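Local coordinates for protein aspartate aminotransferase, cytoplasmic (Schizosaccharomyces pombe 972h-, PDB 6JPK) that catalyses the reversible transfer of an amino group between L-aspartate and 2-oxoglutarate, using pyridoxal 5'-phosphate as cofactor, at residues Phe66-Phe79 and Asn294-Asn308. The protein carries 1 engineered substitution. Residues are numbered along the deposited sequence; the frame is centred on the assembly and turned at random.
Sequences FNHEYLPIAGLPRF and NPPAYGARIAAEILN. With PO4 (phosphate ion), chain E.
Residues Phe66-Phe79, a loop running into the first turn of a helix, lie along helix 297-308 and its lead-in, the backbones approaching at two places, Ile73 by Asn294 and Phe79 by Ala304, with CA atoms 4.6 Å apart in each. Arg301, partway along the helix, meets Phe66: its chain, bent at chi3 (-56°), brings the guanidinium against the ring, whose CE1 lies over one guanidinium face, 3.2 Å from Arg301 NH2, with the two planes 76° apart. The opposite face rests on the backbone of Ala297 and Tyr298, while NH2 forms a salt bridge with Glu262 of the second subunit, which also accepts a hydrogen bond from His68. With an alanine here instead of Arg301, that glutamate would probably lose its arginine partner and a gap would open beside the Phe66 ring. Further along, Leu76 CD2 lies over one face of the Arg78 guanidinium, and a water joins Arg78 NH1 to Arg301 O and Glu305 OE1. Ala300 CB makes a CH-pi contact over the Phe79 ring, 4.3 Å from its centroid, while Ala303 CB meets the ring edge. Before the helix start, a second water links Leu71 N to Asn294 OD1 and Pro295 O, and Tyr70 OH donates to phosphate O3 (2.5 Å). Ser107, Thr109, Ser252 and Arg263 of the second subunit also bind this phosphate ion, consistent with the cofactor-phosphate site at the dimer interface of fold-type I aminotransferases.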
loop_
_atom_site.group_PDB
_atom_site.type_symbol
_atom_site.label_atom_id
_atom_site.label_comp_id
_atom_site.label_asym_id
_atom_site.label_seq_id
_atom_site.Cartn_x
_atom_site.Cartn_y
_atom_site.Cartn_z
ATOM N N PHE A 66 -15.490 15.374 -5.498
ATOM C CA PHE A 66 -15.114 13.993 -5.225
ATOM C C PHE A 66 -14.659 13.308 -6.511
ATOM O O PHE A 66 -15.307 13.442 -7.550
ATOM C CB PHE A 66 -16.298 13.247 -4.609
ATOM C CG PHE A 66 -16.055 11.778 -4.414
ATOM C CD1 PHE A 66 -15.302 11.327 -3.341
ATOM C CD2 PHE A 66 -16.576 10.850 -5.302
ATOM C CE1 PHE A 66 -15.074 9.970 -3.158
ATOM C CE2 PHE A 66 -16.349 9.484 -5.120
ATOM C CZ PHE A 66 -15.604 9.049 -4.048
ATOM N N ASN A 67 -13.546 12.579 -6.452
ATOM C CA ASN A 67 -13.071 11.841 -7.622
ATOM C C ASN A 67 -12.103 10.761 -7.149
ATOM O O ASN A 67 -11.902 10.564 -5.948
ATOM C CB ASN A 67 -12.432 12.784 -8.655
ATOM C CG ASN A 67 -11.241 13.551 -8.096
ATOM O OD1 ASN A 67 -10.476 13.038 -7.280
ATOM N ND2 ASN A 67 -11.080 14.783 -8.538
ATOM N N HIS A 68 -11.500 10.051 -8.104
ATOM C CA HIS A 68 -10.584 8.961 -7.787
ATOM C C HIS A 68 -9.164 9.252 -8.280
ATOM O O HIS A 68 -8.369 8.324 -8.492
ATOM C CB HIS A 68 -11.102 7.633 -8.354
ATOM C CG HIS A 68 -12.470 7.258 -7.862
ATOM N ND1 HIS A 68 -12.729 6.944 -6.543
ATOM C CD2 HIS A 68 -13.658 7.171 -8.508
ATOM C CE1 HIS A 68 -14.016 6.676 -6.398
ATOM N NE2 HIS A 68 -14.603 6.807 -7.576
ATOM N N GLU A 69 -8.827 10.535 -8.442
ATOM C CA GLU A 69 -7.532 10.944 -8.982
ATOM C C GLU A 69 -6.408 10.650 -7.989
ATOM O O GLU A 69 -6.633 10.483 -6.786
ATOM C CB GLU A 69 -7.537 12.441 -9.333
ATOM C CG GLU A 69 -8.557 12.843 -10.406
ATOM C CD GLU A 69 -8.326 12.124 -11.736
ATOM O OE1 GLU A 69 -7.223 12.282 -12.304
ATOM O OE2 GLU A 69 -9.237 11.393 -12.207
ATOM N N TYR A 70 -5.184 10.570 -8.521
ATOM C CA TYR A 70 -4.013 10.316 -7.689
ATOM C C TYR A 70 -3.884 11.372 -6.598
ATOM O O TYR A 70 -4.121 12.561 -6.832
ATOM C CB TYR A 70 -2.731 10.336 -8.530
ATOM C CG TYR A 70 -2.481 9.142 -9.435
ATOM C CD1 TYR A 70 -2.497 7.837 -8.944
ATOM C CD2 TYR A 70 -2.209 9.331 -10.795
ATOM C CE1 TYR A 70 -2.255 6.738 -9.798
ATOM C CE2 TYR A 70 -1.960 8.255 -11.641
ATOM C CZ TYR A 70 -1.977 6.969 -11.144
ATOM O OH TYR A 70 -1.734 5.927 -12.019
ATOM N N LEU A 71 -3.469 10.938 -5.414
ATOM C CA LEU A 71 -3.011 11.847 -4.376
ATOM C C LEU A 71 -1.551 12.231 -4.597
ATOM O O LEU A 71 -0.812 11.526 -5.293
ATOM C CB LEU A 71 -3.142 11.193 -3.008
ATOM C CG LEU A 71 -4.562 10.821 -2.591
ATOM C CD1 LEU A 71 -4.537 10.260 -1.176
ATOM C CD2 LEU A 71 -5.479 12.046 -2.692
ATOM N N PRO A 72 -1.100 13.350 -3.993
ATOM C CA PRO A 72 0.344 13.588 -3.882
ATOM C C PRO A 72 1.073 12.406 -3.257
ATOM O O PRO A 72 0.481 11.546 -2.590
ATOM C CB PRO A 72 0.427 14.836 -2.993
ATOM C CG PRO A 72 -0.830 15.560 -3.280
ATOM C CD PRO A 72 -1.883 14.504 -3.515
ATOM N N ILE A 73 2.381 12.357 -3.476
ATOM C CA ILE A 73 3.149 11.194 -3.050
ATOM C C ILE A 73 3.051 11.003 -1.539
ATOM O O ILE A 73 2.953 9.870 -1.043
ATOM C CB ILE A 73 4.610 11.329 -3.525
ATOM C CG1 ILE A 73 5.412 10.102 -3.123
ATOM C CG2 ILE A 73 5.254 12.583 -2.961
ATOM C CD1 ILE A 73 6.515 9.861 -4.083
ATOM N N ALA A 74 3.059 12.100 -0.788
ATOM C CA ALA A 74 2.966 12.045 0.665
ATOM C C ALA A 74 1.522 11.937 1.160
ATOM O O ALA A 74 1.302 11.802 2.372
ATOM C CB ALA A 74 3.648 13.276 1.274
ATOM N N GLY A 75 0.545 12.002 0.266
ATOM C CA GLY A 75 -0.848 11.771 0.598
ATOM C C GLY A 75 -1.669 13.049 0.552
ATOM O O GLY A 75 -1.209 14.112 0.136
ATOM N N LEU A 76 -2.915 12.919 1.001
ATOM C CA LEU A 76 -3.880 14.011 0.964
ATOM C C LEU A 76 -3.512 15.038 2.028
ATOM O O LEU A 76 -3.503 14.701 3.220
ATOM C CB LEU A 76 -5.283 13.452 1.204
ATOM C CG LEU A 76 -6.454 14.427 1.252
ATOM C CD1 LEU A 76 -6.746 14.994 -0.146
ATOM C CD2 LEU A 76 -7.685 13.740 1.841
ATOM N N PRO A 77 -3.189 16.282 1.658
ATOM C CA PRO A 77 -2.632 17.215 2.657
ATOM C C PRO A 77 -3.551 17.489 3.834
ATOM O O PRO A 77 -3.071 17.590 4.970
ATOM C CB PRO A 77 -2.365 18.485 1.832
ATOM C CG PRO A 77 -2.145 17.969 0.435
ATOM C CD PRO A 77 -3.116 16.820 0.288
ATOM N N ARG A 78 -4.862 17.608 3.617
ATOM C CA ARG A 78 -5.719 17.872 4.764
ATOM C C ARG A 78 -5.857 16.647 5.657
ATOM O O ARG A 78 -6.261 16.787 6.818
ATOM C CB ARG A 78 -7.097 18.366 4.319
ATOM C CG ARG A 78 -7.732 17.556 3.225
ATOM C CD ARG A 78 -8.668 18.441 2.380
ATOM N NE ARG A 78 -9.224 17.700 1.248
ATOM C CZ ARG A 78 -10.192 16.802 1.377
ATOM N NH1 ARG A 78 -10.696 16.562 2.588
ATOM N NH2 ARG A 78 -10.653 16.151 0.310
ATOM N N PHE A 79 -5.540 15.454 5.142
ATOM C CA PHE A 79 -5.441 14.296 6.024
ATOM C C PHE A 79 -4.136 14.304 6.814
ATOM O O PHE A 79 -4.154 14.174 8.042
ATOM C CB PHE A 79 -5.561 12.989 5.240
ATOM C CG PHE A 79 -5.160 11.769 6.050
ATOM C CD1 PHE A 79 -6.007 11.259 7.028
ATOM C CD2 PHE A 79 -3.927 11.152 5.845
ATOM C CE1 PHE A 79 -5.637 10.147 7.780
ATOM C CE2 PHE A 79 -3.549 10.026 6.587
ATOM C CZ PHE A 79 -4.403 9.529 7.553
ATOM N N ASN A 294 1.886 6.182 -4.505
ATOM C CA ASN A 294 1.082 7.118 -3.721
ATOM C C ASN A 294 0.014 6.321 -2.970
ATOM O O ASN A 294 -0.280 5.174 -3.336
ATOM C CB ASN A 294 0.454 8.219 -4.610
ATOM C CG ASN A 294 -0.174 7.678 -5.896
ATOM O OD1 ASN A 294 -1.284 7.137 -5.885
ATOM N ND2 ASN A 294 0.523 7.850 -7.010
ATOM N N PRO A 295 -0.538 6.872 -1.885
ATOM C CA PRO A 295 -1.352 6.058 -0.961
ATOM C C PRO A 295 -2.833 6.091 -1.318
ATOM O O PRO A 295 -3.284 6.975 -2.066
ATOM C CB PRO A 295 -1.082 6.723 0.399
ATOM C CG PRO A 295 -0.903 8.188 0.047
ATOM C CD PRO A 295 -0.188 8.185 -1.293
ATOM N N PRO A 296 -3.621 5.138 -0.801
ATOM C CA PRO A 296 -5.056 5.055 -1.147
ATOM C C PRO A 296 -5.881 6.194 -0.557
ATOM O O PRO A 296 -5.797 6.496 0.632
ATOM C CB PRO A 296 -5.487 3.703 -0.558
ATOM C CG PRO A 296 -4.518 3.444 0.546
ATOM C CD PRO A 296 -3.197 4.032 0.078
ATOM N N ALA A 297 -6.755 6.761 -1.390
ATOM C CA ALA A 297 -7.420 8.019 -1.082
ATOM C C ALA A 297 -8.651 7.840 -0.194
ATOM O O ALA A 297 -8.909 8.679 0.676
ATOM C CB ALA A 297 -7.812 8.714 -2.388
ATOM N N TYR A 298 -9.415 6.760 -0.397
ATOM C CA TYR A 298 -10.781 6.682 0.126
ATOM C C TYR A 298 -10.827 6.859 1.641
ATOM O O TYR A 298 -11.587 7.684 2.159
ATOM C CB TYR A 298 -11.403 5.344 -0.274
ATOM C CG TYR A 298 -12.736 5.031 0.380
ATOM C CD1 TYR A 298 -13.917 5.560 -0.114
ATOM C CD2 TYR A 298 -12.808 4.177 1.477
ATOM C CE1 TYR A 298 -15.147 5.259 0.473
ATOM C CE2 TYR A 298 -14.022 3.872 2.073
ATOM C CZ TYR A 298 -15.189 4.412 1.563
ATOM O OH TYR A 298 -16.394 4.111 2.155
ATOM N N GLY A 299 -10.028 6.083 2.370
ATOM C CA GLY A 299 -10.021 6.215 3.818
ATOM C C GLY A 299 -9.501 7.560 4.287
ATOM O O GLY A 299 -9.961 8.088 5.303
ATOM N N ALA A 300 -8.547 8.137 3.554
ATOM C CA ALA A 300 -7.976 9.417 3.959
ATOM C C ALA A 300 -8.999 10.536 3.836
ATOM O O ALA A 300 -9.059 11.430 4.693
ATOM C CB ALA A 300 -6.741 9.730 3.117
ATOM N N ARG A 301 -9.801 10.518 2.767
ATOM C CA ARG A 301 -10.843 11.530 2.630
ATOM C C ARG A 301 -11.821 11.448 3.793
ATOM O O ARG A 301 -12.245 12.472 4.328
ATOM C CB ARG A 301 -11.578 11.370 1.294
ATOM C CG ARG A 301 -10.749 11.722 0.059
ATOM C CD ARG A 301 -11.587 11.617 -1.243
ATOM N NE ARG A 301 -12.175 10.291 -1.388
ATOM C CZ ARG A 301 -11.849 9.399 -2.330
ATOM N NH1 ARG A 301 -10.940 9.676 -3.267
ATOM N NH2 ARG A 301 -12.461 8.218 -2.344
ATOM N N ILE A 302 -12.160 10.234 4.220
ATOM C CA ILE A 302 -13.122 10.064 5.304
ATOM C C ILE A 302 -12.547 10.603 6.603
ATOM O O ILE A 302 -13.193 11.387 7.308
ATOM C CB ILE A 302 -13.520 8.580 5.436
ATOM C CG1 ILE A 302 -14.435 8.170 4.284
ATOM C CG2 ILE A 302 -14.194 8.307 6.779
ATOM C CD1 ILE A 302 -14.686 6.659 4.232
ATOM N N ALA A 303 -11.306 10.207 6.915
ATOM C CA ALA A 303 -10.648 10.641 8.139
ATOM C C ALA A 303 -10.460 12.150 8.154
ATOM O O ALA A 303 -10.695 12.805 9.178
ATOM C CB ALA A 303 -9.300 9.917 8.285
ATOM N N ALA A 304 -10.049 12.729 7.019
ATOM C CA ALA A 304 -9.891 14.177 6.969
ATOM C C ALA A 304 -11.232 14.866 7.182
ATOM O O ALA A 304 -11.300 15.914 7.831
ATOM C CB ALA A 304 -9.275 14.610 5.635
ATOM N N GLU A 305 -12.314 14.284 6.659
ATOM C CA GLU A 305 -13.622 14.915 6.828
ATOM C C GLU A 305 -13.996 14.978 8.306
ATOM O O GLU A 305 -14.404 16.029 8.812
ATOM C CB GLU A 305 -14.685 14.157 6.025
ATOM C CG GLU A 305 -15.948 14.942 5.815
ATOM C CD GLU A 305 -15.736 16.181 4.927
ATOM O OE1 GLU A 305 -14.792 16.196 4.091
ATOM O OE2 GLU A 305 -16.516 17.144 5.080
ATOM N N ILE A 306 -13.831 13.859 9.017
ATOM C CA ILE A 306 -14.092 13.830 10.454
ATOM C C ILE A 306 -13.200 14.826 11.191
ATOM O O ILE A 306 -13.681 15.666 11.964
ATOM C CB ILE A 306 -13.895 12.404 10.998
ATOM C CG1 ILE A 306 -14.982 11.466 10.449
ATOM C CG2 ILE A 306 -13.883 12.414 12.518
ATOM C CD1 ILE A 306 -14.838 10.016 10.940
ATOM N N LEU A 307 -11.885 14.736 10.973
ATOM C CA LEU A 307 -10.935 15.468 11.808
ATOM C C LEU A 307 -11.053 16.981 11.638
ATOM O O LEU A 307 -10.785 17.725 12.585
ATOM C CB LEU A 307 -9.509 14.995 11.507
ATOM C CG LEU A 307 -9.245 13.542 11.940
ATOM C CD1 LEU A 307 -7.933 12.981 11.386
ATOM C CD2 LEU A 307 -9.260 13.448 13.451
ATOM N N ASN A 308 -11.462 17.454 10.464
ATOM C CA ASN A 308 -11.544 18.888 10.212
ATOM C C ASN A 308 -12.939 19.453 10.434
ATOM O O ASN A 308 -13.137 20.655 10.247
ATOM C CB ASN A 308 -11.067 19.196 8.788
ATOM C CG ASN A 308 -9.572 18.977 8.629
ATOM O OD1 ASN A 308 -8.780 19.540 9.376
ATOM N ND2 ASN A 308 -9.184 18.123 7.696
HETATM P P PO4 E . -0.126 2.753 -10.870
HETATM O O1 PO4 E . 0.675 2.966 -12.143
HETATM O O2 PO4 E . -1.101 1.600 -11.041
HETATM O O3 PO4 E . -0.908 3.997 -10.583
HETATM O O4 PO4 E . 0.807 2.437 -9.713
HETATM O O HOH W 1 -3.178 8.118 -4.592
HETATM O O HOH W 2 -12.420 14.789 3.095
#